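Local coordinates for protein ACDH-11, isoform b (Caenorhabditis elegans, PDB 4Y9L), which belongs to the acyl-CoA dehydrogenase family of flavoproteins and binds flavin-adenine dinucleotide, at residues A139-C144 with K281-A286; E391-R396 with E464-A469; L395-P400 with L454-V459; E486-S491 with E556-Y561. One frame throughout, in Å; residues are numbered along the deposited sequence.

Interaction 1: A139-C144 with K281-A286; sequences AGLVSC and KQLPTA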
# COMPACT_ATOMS: atom_id res chain seq x y z
N ALA B 139 9.05 1.12 23.01
CA ALA B 139 10.30 1.15 22.24
C ALA B 139 10.13 0.98 20.75
O ALA B 139 11.14 0.96 20.02
CB ALA B 139 11.17 -0.03 22.70
N GLY B 140 8.93 0.66 20.28
CA GLY B 140 8.80 0.32 18.90
C GLY B 140 9.71 -0.85 18.54
O GLY B 140 10.24 -0.91 17.45
N LEU B 141 9.96 -1.73 19.50
CA LEU B 141 10.80 -2.88 19.30
C LEU B 141 12.30 -2.71 19.13
O LEU B 141 13.02 -3.69 18.85
CB LEU B 141 10.20 -3.80 18.22
CG LEU B 141 9.75 -4.87 19.18
CD1 LEU B 141 8.26 -4.95 19.36
CD2 LEU B 141 10.59 -6.12 18.98
N VAL B 142 12.77 -1.51 19.45
CA VAL B 142 14.20 -1.28 19.57
C VAL B 142 14.78 -2.05 20.76
O VAL B 142 15.97 -2.37 20.80
CB VAL B 142 14.47 0.26 19.62
CG1 VAL B 142 15.89 0.58 19.99
CG2 VAL B 142 14.13 0.84 18.26
N SER B 143 13.88 -2.37 21.68
CA SER B 143 14.16 -3.33 22.71
C SER B 143 14.84 -4.62 22.21
O SER B 143 15.59 -5.26 22.97
CB SER B 143 12.87 -3.66 23.47
OG SER B 143 11.93 -4.31 22.61
N CYS B 144 14.57 -5.03 20.98
CA CYS B 144 15.13 -6.25 20.49
C CYS B 144 16.63 -6.10 20.14
O CYS B 144 17.44 -6.91 20.55
CB CYS B 144 14.34 -6.77 19.28
SG CYS B 144 15.25 -8.03 18.36
N LYS B 281 6.47 -5.64 13.88
CA LYS B 281 6.49 -5.17 12.54
C LYS B 281 7.46 -4.00 12.37
O LYS B 281 7.95 -3.79 11.26
CB LYS B 281 5.08 -4.80 12.14
CG LYS B 281 4.09 -5.95 12.03
CD LYS B 281 2.97 -5.36 11.21
CE LYS B 281 1.84 -6.31 10.89
NZ LYS B 281 2.25 -7.07 9.69
N GLN B 282 7.75 -3.30 13.47
CA GLN B 282 8.67 -2.13 13.49
C GLN B 282 10.04 -2.58 13.17
O GLN B 282 10.88 -1.82 12.67
CB GLN B 282 8.73 -1.50 14.87
CG GLN B 282 7.35 -1.22 15.49
CD GLN B 282 6.85 -2.35 16.36
OE1 GLN B 282 7.18 -3.55 16.17
NE2 GLN B 282 6.01 -1.99 17.32
N LEU B 283 10.26 -3.86 13.46
CA LEU B 283 11.55 -4.39 13.44
C LEU B 283 11.85 -5.09 12.11
O LEU B 283 11.17 -5.99 11.65
CB LEU B 283 11.69 -5.35 14.61
CG LEU B 283 12.90 -6.30 14.60
CD1 LEU B 283 14.14 -5.55 15.03
CD2 LEU B 283 12.64 -7.40 15.54
N PRO B 284 12.95 -4.74 11.53
CA PRO B 284 13.30 -5.44 10.33
C PRO B 284 13.91 -6.81 10.60
O PRO B 284 15.05 -6.93 11.11
CB PRO B 284 14.32 -4.54 9.69
CG PRO B 284 14.96 -3.87 10.84
CD PRO B 284 13.88 -3.67 11.87
N THR B 285 13.16 -7.82 10.21
CA THR B 285 13.65 -9.17 10.28
C THR B 285 13.80 -9.78 8.90
O THR B 285 12.81 -9.90 8.19
CB THR B 285 12.70 -10.00 11.14
OG1 THR B 285 12.62 -9.37 12.39
CG2 THR B 285 13.21 -11.52 11.33
N ALA B 286 15.03 -10.16 8.54
CA ALA B 286 15.29 -10.70 7.23
C ALA B 286 15.65 -12.18 7.20
O ALA B 286 16.00 -12.78 8.23
CB ALA B 286 16.41 -9.92 6.63
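Gln282 holds CG beside its backbone N (chi1 -49°) and then bends at chi2 (93°), a fold that lays the whole side chain along the Gly140 peptide and sets its amide oxygen beside Leu141. Leu283 takes the other course: CG stands opposite its backbone N (chi1 166°), which carries CD2 over to Cys144. The closest approach is of Gln282 CB to Gly140 O, 3.0 Å, a tight touch of carbon on carbonyl oxygen. Further out, Gln282 OE1 lies 3.6 Å from Leu141 CD1, the two side chains crossing at about a right angle. The other end of that amide is engaged elsewhere, NE2 donating to Asp438 OD2 near the end of helix 432-439. Beyond it the contact is apolar: Leu141 CB faces Leu283 CB at 4.2 Å, and Cys144 SG rests 3.9 Å from Leu283 CD2. The segment 139-144 is shaped by a type I' turn, closed by Val142 N to Ala139 O (3.0 Å), with Gly140 and Leu141 both at positive phi; Leu141 is thereby presented to the partner loop. Trp98 of helix 96-107 also packs on Leu283, whose side chain is about 5 Å from a bound flavin-adenine dinucleotide. The arrangement is a buried junction between the N-terminal helical part and the middle beta domain, close to the flavin site of the acyl-CoA dehydrogenase fold.

Interaction 2: E391-R396 with E464-A469; sequences EAMMLR and ENILLA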
# COMPACT_ATOMS: atom_id res chain seq x y z
N GLU B 391 23.44 -18.47 45.35
CA GLU B 391 23.08 -17.44 44.41
C GLU B 391 23.55 -17.79 42.99
O GLU B 391 22.92 -17.41 42.02
CB GLU B 391 23.61 -16.09 44.88
CG GLU B 391 22.82 -15.56 46.05
CD GLU B 391 23.58 -14.53 46.85
OE1 GLU B 391 24.81 -14.37 46.68
OE2 GLU B 391 22.92 -13.86 47.67
N ALA B 392 24.66 -18.52 42.86
CA ALA B 392 25.17 -18.83 41.51
C ALA B 392 24.19 -19.80 40.88
O ALA B 392 23.82 -19.67 39.74
CB ALA B 392 26.58 -19.43 41.54
N MET B 393 23.80 -20.79 41.65
CA MET B 393 22.89 -21.80 41.14
C MET B 393 21.49 -21.21 40.81
O MET B 393 20.92 -21.47 39.74
CB MET B 393 22.80 -22.94 42.15
CG MET B 393 24.07 -23.80 42.29
SD MET B 393 23.80 -25.15 43.50
CE MET B 393 24.46 -24.40 45.00
N MET B 394 20.98 -20.37 41.71
CA MET B 394 19.75 -19.58 41.43
C MET B 394 19.78 -18.72 40.17
O MET B 394 18.76 -18.53 39.54
CB MET B 394 19.32 -18.70 42.63
CG MET B 394 18.68 -19.48 43.80
SD MET B 394 17.53 -20.83 43.42
CE MET B 394 18.57 -22.21 43.01
N LEU B 395 20.92 -18.18 39.82
CA LEU B 395 20.99 -17.44 38.59
C LEU B 395 20.72 -18.35 37.40
O LEU B 395 20.00 -17.97 36.47
CB LEU B 395 22.34 -16.77 38.47
CG LEU B 395 22.52 -16.08 37.13
CD1 LEU B 395 21.55 -14.96 36.93
CD2 LEU B 395 23.93 -15.57 37.03
N ARG B 396 21.29 -19.54 37.42
CA ARG B 396 21.14 -20.49 36.34
C ARG B 396 19.72 -21.04 36.25
O ARG B 396 19.19 -21.26 35.16
CB ARG B 396 22.14 -21.65 36.54
CG ARG B 396 22.29 -22.62 35.36
CD ARG B 396 22.71 -21.96 34.02
NE ARG B 396 22.22 -22.65 32.79
CZ ARG B 396 21.07 -22.40 32.14
NH1 ARG B 396 20.18 -21.46 32.55
NH2 ARG B 396 20.78 -23.10 31.03
N GLU B 464 24.86 -29.63 40.89
CA GLU B 464 25.08 -29.30 42.29
C GLU B 464 23.63 -29.32 42.73
O GLU B 464 22.74 -29.22 41.89
CB GLU B 464 25.63 -27.89 42.48
CG GLU B 464 26.90 -27.54 41.71
CD GLU B 464 26.60 -26.95 40.34
OE1 GLU B 464 26.18 -27.73 39.47
OE2 GLU B 464 26.80 -25.72 40.15
N ASN B 465 23.35 -29.45 44.01
CA ASN B 465 21.97 -29.67 44.34
C ASN B 465 21.11 -28.42 44.15
O ASN B 465 20.84 -27.68 45.08
CB ASN B 465 21.78 -30.26 45.72
CG ASN B 465 20.40 -30.90 45.88
OD1 ASN B 465 19.40 -30.47 45.28
ND2 ASN B 465 20.34 -31.93 46.71
N ILE B 466 20.66 -28.24 42.91
CA ILE B 466 19.86 -27.10 42.54
C ILE B 466 18.64 -27.00 43.43
O ILE B 466 18.32 -25.97 44.01
CB ILE B 466 19.38 -27.22 41.09
CG1 ILE B 466 20.55 -27.34 40.09
CG2 ILE B 466 18.53 -26.03 40.74
CD1 ILE B 466 21.53 -26.17 40.05
N LEU B 467 17.99 -28.13 43.57
CA LEU B 467 16.80 -28.22 44.33
C LEU B 467 17.00 -27.84 45.79
O LEU B 467 16.19 -27.12 46.40
CB LEU B 467 16.31 -29.66 44.25
CG LEU B 467 14.82 -29.82 44.39
CD1 LEU B 467 14.16 -29.00 43.28
CD2 LEU B 467 14.46 -31.30 44.33
N LEU B 468 18.07 -28.34 46.38
CA LEU B 468 18.36 -27.99 47.77
C LEU B 468 18.61 -26.50 47.83
O LEU B 468 18.04 -25.77 48.65
CB LEU B 468 19.58 -28.71 48.26
CG LEU B 468 20.00 -28.31 49.69
CD1 LEU B 468 19.01 -28.89 50.70
CD2 LEU B 468 21.46 -28.70 50.02
N ALA B 469 19.43 -26.06 46.90
CA ALA B 469 19.71 -24.66 46.79
C ALA B 469 18.39 -23.88 46.63
O ALA B 469 18.16 -22.89 47.32
CB ALA B 469 20.66 -24.42 45.63
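The carboxylate of Glu464 is the flat group that reaches across, OE2 lying 4.0 Å from Met393 CG. The second flat group, the Asn465 amide, is turned to its own helix: as N-cap it accepts from Leu468 N at 2.7 Å, the donor standing 61° above the carbonyl plane. The thioether of Met393 carries the contact. Its chain runs extended through chi2 (-179°) and turns at chi3, so that SD comes 3.4 Å from Glu464 CB while the terminal methyl CE rests 3.9 Å from Ala469 CB. Nearer the root of the same side chain, Met393 CB meets Ile466 CD1 at 4.1 Å. Met394 approaches from beside it; bends at chi2 and chi3 bring CE to 4.0 Å from Ala469 CB and 3.9 Å from Ile466 O. Ala469 is thus touched by both methionines, in a contact that is mostly apolar packing. The first turn of helix 466-478 lies here on the early part of helix 389-419. Ile466 also packs on Val459 and Phe460 of helix 449-462, Met394 touches Leu378 of helix 352-384, and Leu467 turns to helix 486-512.

Interaction 3: L395-P400 with L454-V459; sequences LRLITP and LDVLRV. With FAD (flavin-adenine dinucleotide), chain D.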
# COMPACT_ATOMS: atom_id res chain seq x y z
N LEU B 395 20.92 -18.18 39.82
CA LEU B 395 20.99 -17.44 38.59
C LEU B 395 20.72 -18.35 37.40
O LEU B 395 20.00 -17.97 36.47
CB LEU B 395 22.34 -16.77 38.47
CG LEU B 395 22.52 -16.08 37.13
CD1 LEU B 395 21.55 -14.96 36.93
CD2 LEU B 395 23.93 -15.57 37.03
N ARG B 396 21.29 -19.54 37.42
CA ARG B 396 21.14 -20.49 36.34
C ARG B 396 19.72 -21.04 36.25
O ARG B 396 19.19 -21.26 35.16
CB ARG B 396 22.14 -21.65 36.54
CG ARG B 396 22.29 -22.62 35.36
CD ARG B 396 22.71 -21.96 34.02
NE ARG B 396 22.22 -22.65 32.79
CZ ARG B 396 21.07 -22.40 32.14
NH1 ARG B 396 20.18 -21.46 32.55
NH2 ARG B 396 20.78 -23.10 31.03
N LEU B 397 19.10 -21.24 37.38
CA LEU B 397 17.73 -21.71 37.40
C LEU B 397 16.74 -20.62 36.98
O LEU B 397 15.88 -20.85 36.12
CB LEU B 397 17.39 -22.13 38.81
CG LEU B 397 16.01 -22.78 39.02
CD1 LEU B 397 15.82 -23.97 38.07
CD2 LEU B 397 15.71 -23.14 40.46
N ILE B 398 16.90 -19.43 37.54
CA ILE B 398 15.85 -18.42 37.46
C ILE B 398 15.66 -17.90 36.04
O ILE B 398 14.56 -17.57 35.65
CB ILE B 398 16.10 -17.29 38.45
CG1 ILE B 398 14.86 -16.50 38.73
CG2 ILE B 398 17.19 -16.34 37.95
CD1 ILE B 398 15.10 -15.38 39.71
N THR B 399 16.71 -17.87 35.23
CA THR B 399 16.58 -17.20 34.00
C THR B 399 15.66 -17.93 33.04
O THR B 399 14.74 -17.31 32.48
CB THR B 399 17.91 -16.68 33.41
OG1 THR B 399 18.81 -17.70 33.07
CG2 THR B 399 18.62 -15.80 34.41
N PRO B 400 15.87 -19.22 32.81
CA PRO B 400 14.89 -19.82 31.92
C PRO B 400 13.47 -19.84 32.50
O PRO B 400 12.52 -19.68 31.80
CB PRO B 400 15.41 -21.25 31.73
CG PRO B 400 16.35 -21.47 32.86
CD PRO B 400 16.98 -20.14 33.07
N LEU B 454 12.39 -27.63 29.25
CA LEU B 454 13.48 -28.63 29.21
C LEU B 454 14.83 -28.05 29.68
O LEU B 454 15.62 -28.73 30.32
CB LEU B 454 13.69 -29.12 27.79
CG LEU B 454 12.49 -29.90 27.28
CD1 LEU B 454 12.75 -30.27 25.83
CD2 LEU B 454 12.25 -31.15 28.14
N ASP B 455 15.06 -26.78 29.39
CA ASP B 455 16.31 -26.19 29.82
C ASP B 455 16.31 -26.19 31.31
O ASP B 455 17.34 -26.50 31.91
CB ASP B 455 16.58 -24.83 29.23
CG ASP B 455 17.99 -24.36 29.50
OD1 ASP B 455 18.92 -25.22 29.62
OD2 ASP B 455 18.19 -23.13 29.63
N VAL B 456 15.15 -25.94 31.92
CA VAL B 456 15.05 -26.00 33.35
C VAL B 456 15.43 -27.41 33.86
O VAL B 456 16.12 -27.53 34.87
CB VAL B 456 13.63 -25.71 33.83
CG1 VAL B 456 13.56 -25.77 35.35
CG2 VAL B 456 13.18 -24.38 33.34
N LEU B 457 14.96 -28.46 33.19
CA LEU B 457 15.33 -29.81 33.61
C LEU B 457 16.80 -30.03 33.39
O LEU B 457 17.46 -30.54 34.25
CB LEU B 457 14.51 -30.92 32.91
CG LEU B 457 13.00 -30.82 33.16
CD1 LEU B 457 12.26 -31.87 32.35
CD2 LEU B 457 12.66 -30.89 34.65
N ARG B 458 17.32 -29.63 32.25
CA ARG B 458 18.76 -29.75 32.01
C ARG B 458 19.59 -28.97 33.08
O ARG B 458 20.67 -29.42 33.46
CB ARG B 458 19.04 -29.36 30.55
CG ARG B 458 20.49 -29.33 30.09
CD ARG B 458 20.89 -27.98 29.43
NE ARG B 458 20.90 -28.00 27.94
CZ ARG B 458 20.09 -27.32 27.10
NH1 ARG B 458 19.14 -26.49 27.55
NH2 ARG B 458 20.24 -27.46 25.79
N VAL B 459 19.09 -27.84 33.61
CA VAL B 459 19.73 -27.19 34.77
C VAL B 459 19.77 -28.15 35.95
O VAL B 459 20.79 -28.26 36.64
CB VAL B 459 19.01 -25.90 35.20
CG1 VAL B 459 19.55 -25.37 36.51
CG2 VAL B 459 19.17 -24.85 34.16
PA FAD D . 10.67 -25.33 16.06
O1A FAD D . 11.58 -25.81 17.18
O2A FAD D . 10.72 -25.81 14.61
O5B FAD D . 9.21 -25.63 16.64
C5B FAD D . 8.95 -25.20 17.96
C4B FAD D . 7.96 -26.18 18.50
O4B FAD D . 8.60 -27.49 18.58
C3B FAD D . 7.53 -25.72 19.87
O3B FAD D . 6.19 -26.07 20.16
C2B FAD D . 8.45 -26.52 20.74
O2B FAD D . 7.92 -26.60 22.06
C1B FAD D . 8.56 -27.86 19.97
N9A FAD D . 9.81 -28.54 20.36
C8A FAD D . 11.04 -28.21 19.86
N7A FAD D . 12.01 -28.99 20.42
C5A FAD D . 11.35 -29.82 21.29
C6A FAD D . 11.75 -30.90 22.20
N6A FAD D . 13.07 -31.22 22.27
N1A FAD D . 10.75 -31.51 22.94
C2A FAD D . 9.47 -31.18 22.84
N3A FAD D . 9.07 -30.21 22.02
C4A FAD D . 9.92 -29.50 21.26
N1 FAD D . 16.55 -16.23 15.51
C2 FAD D . 17.80 -15.74 15.39
O2 FAD D . 18.73 -16.56 15.51
N3 FAD D . 18.08 -14.44 15.19
C4 FAD D . 17.12 -13.52 15.07
O4 FAD D . 17.41 -12.32 14.85
C4X FAD D . 15.71 -13.98 15.16
N5 FAD D . 14.66 -13.17 15.02
C5X FAD D . 13.41 -13.65 15.15
C6 FAD D . 12.34 -12.77 15.03
C7 FAD D . 11.01 -13.20 15.14
C7M FAD D . 9.88 -12.24 15.01
C8 FAD D . 10.73 -14.61 15.39
C8M FAD D . 9.29 -15.06 15.50
C9 FAD D . 11.81 -15.51 15.52
C9A FAD D . 13.13 -15.08 15.41
N10 FAD D . 14.19 -15.93 15.55
C10 FAD D . 15.49 -15.42 15.41
C1' FAD D . 14.05 -17.39 15.73
C2' FAD D . 13.53 -17.99 17.03
O2' FAD D . 14.56 -18.00 18.02
C3' FAD D . 13.02 -19.40 16.70
O3' FAD D . 11.71 -19.30 16.11
C4' FAD D . 12.99 -20.33 17.91
O4' FAD D . 14.35 -20.78 18.10
C5' FAD D . 12.01 -21.50 17.70
O5' FAD D . 12.53 -22.25 16.58
P FAD D . 11.68 -22.68 15.28
O1P FAD D . 10.96 -21.44 14.74
O2P FAD D . 12.63 -23.45 14.39
O3P FAD D . 10.71 -23.71 16.07
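Two antiparallel helices of the C-terminal helical domain meet here through Arg396, Leu397 and Pro400 on one and Asp455, Val456 and Val459 on the other. The axes of the two short segments pass 9.2 Å apart at 170°. At the polar border, Arg396 NH2 donates to Asp455 OD2 (2.9 Å, 164° at the hydrogen), meeting the oxygen on its syn side; the bond lies near both planes, although guanidinium and carboxylate are turned 48° against each other. Val459 CG2 sits over the centre of one guanidinium face, 3.7 Å from CZ. A bend at chi2 brings the guanidinium back over this methyl and up to the carboxylate. Asp455 OD2 has a second salt bridge, from Arg316 of helix 312-338, so two arginines gather round one acid, and Arg458 joins the network through OD1 at a modelled length too short to trust. Such a cluster probably stabilises Asp455 as the anion. Deeper in, the contact is apolar: Leu397 CD1 lies 4.0 Å from Val456 CG1 and 4.3 Å from Val459 CG1. Pro400 kinks its helix, its N making no bond to the preceding turn, and sets CB 4.2 Å from Val456 CG2. On the far side of its helix, Leu454 CD1 touches the adenine of flavin-adenine dinucleotide (3.7 Å from N6A) and packs on Leu353 of the second subunit. The pairing is that of the C-terminal helical bundle of acyl-CoA dehydrogenases, with a cofactor bonded by residues of two subunits.

Interaction 4: E486-S491 with E556-Y561; sequences EKLKKS and EVAYRY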
# COMPACT_ATOMS: atom_id res chain seq x y z
N GLU B 486 -2.00 -12.69 59.94
CA GLU B 486 -2.60 -14.00 59.72
C GLU B 486 -2.49 -14.44 58.23
O GLU B 486 -2.23 -15.61 57.90
CB GLU B 486 -4.05 -13.92 60.22
CG GLU B 486 -4.71 -15.24 60.62
CD GLU B 486 -4.36 -15.71 62.03
OE1 GLU B 486 -5.18 -15.46 62.97
OE2 GLU B 486 -3.28 -16.33 62.21
N LYS B 487 -2.67 -13.50 57.32
CA LYS B 487 -2.63 -13.83 55.91
C LYS B 487 -1.20 -14.19 55.43
O LYS B 487 -1.03 -15.08 54.60
CB LYS B 487 -3.19 -12.65 55.10
CG LYS B 487 -4.69 -12.43 55.21
CD LYS B 487 -5.12 -11.21 54.40
CE LYS B 487 -6.59 -10.90 54.66
NZ LYS B 487 -7.43 -10.52 53.47
N LEU B 488 -0.19 -13.50 55.95
CA LEU B 488 1.16 -13.82 55.57
C LEU B 488 1.60 -15.13 56.13
O LEU B 488 2.38 -15.82 55.53
CB LEU B 488 2.12 -12.75 56.03
CG LEU B 488 1.88 -11.44 55.30
CD1 LEU B 488 2.79 -10.36 55.85
CD2 LEU B 488 2.09 -11.58 53.80
N LYS B 489 1.08 -15.49 57.29
CA LYS B 489 1.39 -16.80 57.85
C LYS B 489 0.81 -17.87 56.95
O LYS B 489 1.50 -18.80 56.58
CB LYS B 489 0.86 -16.94 59.25
CG LYS B 489 1.50 -18.08 60.04
CD LYS B 489 0.71 -18.32 61.32
CE LYS B 489 0.99 -19.67 61.94
NZ LYS B 489 0.59 -19.63 63.36
N LYS B 490 -0.44 -17.70 56.56
CA LYS B 490 -1.06 -18.71 55.72
C LYS B 490 -0.26 -18.81 54.43
O LYS B 490 0.02 -19.89 53.92
CB LYS B 490 -2.53 -18.39 55.43
CG LYS B 490 -3.38 -18.19 56.67
CD LYS B 490 -4.77 -18.86 56.62
CE LYS B 490 -5.93 -17.88 56.33
NZ LYS B 490 -6.40 -17.03 57.48
N SER B 491 0.15 -17.66 53.92
CA SER B 491 0.91 -17.66 52.68
C SER B 491 2.19 -18.42 52.80
O SER B 491 2.56 -19.16 51.90
CB SER B 491 1.23 -16.23 52.25
OG SER B 491 0.06 -15.42 52.23
N GLU B 556 -2.18 -8.20 50.77
CA GLU B 556 -3.25 -8.87 50.07
C GLU B 556 -2.72 -9.63 48.88
O GLU B 556 -3.11 -10.77 48.65
CB GLU B 556 -4.27 -7.85 49.57
CG GLU B 556 -5.49 -7.74 50.46
CD GLU B 556 -6.15 -9.08 50.74
OE1 GLU B 556 -6.78 -9.70 49.83
OE2 GLU B 556 -6.02 -9.50 51.91
N VAL B 557 -1.82 -8.99 48.15
CA VAL B 557 -1.23 -9.56 46.94
C VAL B 557 -0.50 -10.84 47.26
O VAL B 557 -0.68 -11.82 46.58
CB VAL B 557 -0.29 -8.58 46.23
CG1 VAL B 557 0.65 -9.28 45.27
CG2 VAL B 557 -1.08 -7.58 45.44
N ALA B 558 0.31 -10.82 48.30
CA ALA B 558 1.10 -11.99 48.66
C ALA B 558 0.16 -13.14 48.98
O ALA B 558 0.34 -14.24 48.50
CB ALA B 558 2.01 -11.67 49.83
N TYR B 559 -0.89 -12.84 49.74
CA TYR B 559 -1.88 -13.80 50.11
C TYR B 559 -2.59 -14.35 48.90
O TYR B 559 -2.74 -15.57 48.76
CB TYR B 559 -2.91 -13.20 51.08
CG TYR B 559 -4.06 -14.12 51.31
CD1 TYR B 559 -3.88 -15.31 51.99
CD2 TYR B 559 -5.34 -13.83 50.81
CE1 TYR B 559 -4.95 -16.19 52.20
CE2 TYR B 559 -6.42 -14.71 51.01
CZ TYR B 559 -6.21 -15.88 51.72
OH TYR B 559 -7.23 -16.79 51.94
N ARG B 560 -3.04 -13.48 48.03
CA ARG B 560 -3.76 -13.99 46.89
C ARG B 560 -2.89 -14.79 45.96
O ARG B 560 -3.32 -15.80 45.44
CB ARG B 560 -4.47 -12.89 46.13
CG ARG B 560 -5.55 -12.25 46.92
CD ARG B 560 -6.05 -11.05 46.19
NE ARG B 560 -7.06 -10.31 46.93
CZ ARG B 560 -7.97 -9.57 46.35
NH1 ARG B 560 -8.05 -9.52 45.02
NH2 ARG B 560 -8.86 -8.93 47.09
N TYR B 561 -1.65 -14.37 45.77
CA TYR B 561 -0.76 -15.10 44.87
C TYR B 561 -0.51 -16.49 45.41
O TYR B 561 -0.42 -17.42 44.67
CB TYR B 561 0.58 -14.40 44.71
CG TYR B 561 1.46 -15.01 43.62
CD1 TYR B 561 2.22 -16.14 43.86
CD2 TYR B 561 1.51 -14.44 42.36
CE1 TYR B 561 3.01 -16.67 42.86
CE2 TYR B 561 2.30 -14.96 41.37
CZ TYR B 561 3.04 -16.07 41.62
OH TYR B 561 3.77 -16.57 40.60
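Charge comes first: Lys487 and Glu556 pair across the contact as a salt bridge, NZ to OE2, though the modelled 2.3 Å is too short to be taken literally. The lysine chain leaves with CG beside its backbone N (chi1 -71°) and stays extended as far as CE, turning only at chi4 to the acid. Glu556 has a second partner in its own helix, Arg560 NE reaching OE1 on the anti side at 3.0 Å, and Arg560 goes on to Asp583 of the second subunit. The hydroxyl bond stays within one helix: Ser491 OG donates to Lys487 O (2.6 Å), which also takes Ser491 N from the opposite face of its plane. Packing fills the rest. Ser491 OG presses on Tyr559 CA at 3.3 Å and lies at the edge of the ring, while Lys487 CG stands over one ring face, offset toward the rim, 4.3 Å above the plane. Leu488 CD2 meets Ala558 CB at 4.0 Å. The segment axes approach to 8.7 Å at 33°. With its hydroxyl bonded back to Lys487 O, Ser491 can be buried against Tyr559 with its polar atom satisfied within its own helix, and Glu556, held between a lysine and an arginine, is probably ionised.

Interactions 2 and 3 use one element, helix 389-419, and share Leu395 and Arg396; their centres are 10 Å apart and they touch where Ile466 packs on Leu397 and the backbone of Val459. Interaction 3 is buried and mixes a salt-bridge network with apolar packing, whereas interaction 2 is partly buried and relies on methionines. Interaction 4 joins two other helices about 28 Å from the chain centre yet is buried, partly by the second subunit, and again combines charge with packing. Interaction 1 stands apart, across the chain's centre from the rest, its centre 40 Å from that of interaction 4; also buried, it joins a turn and the helix after it to a loop leading into a strand.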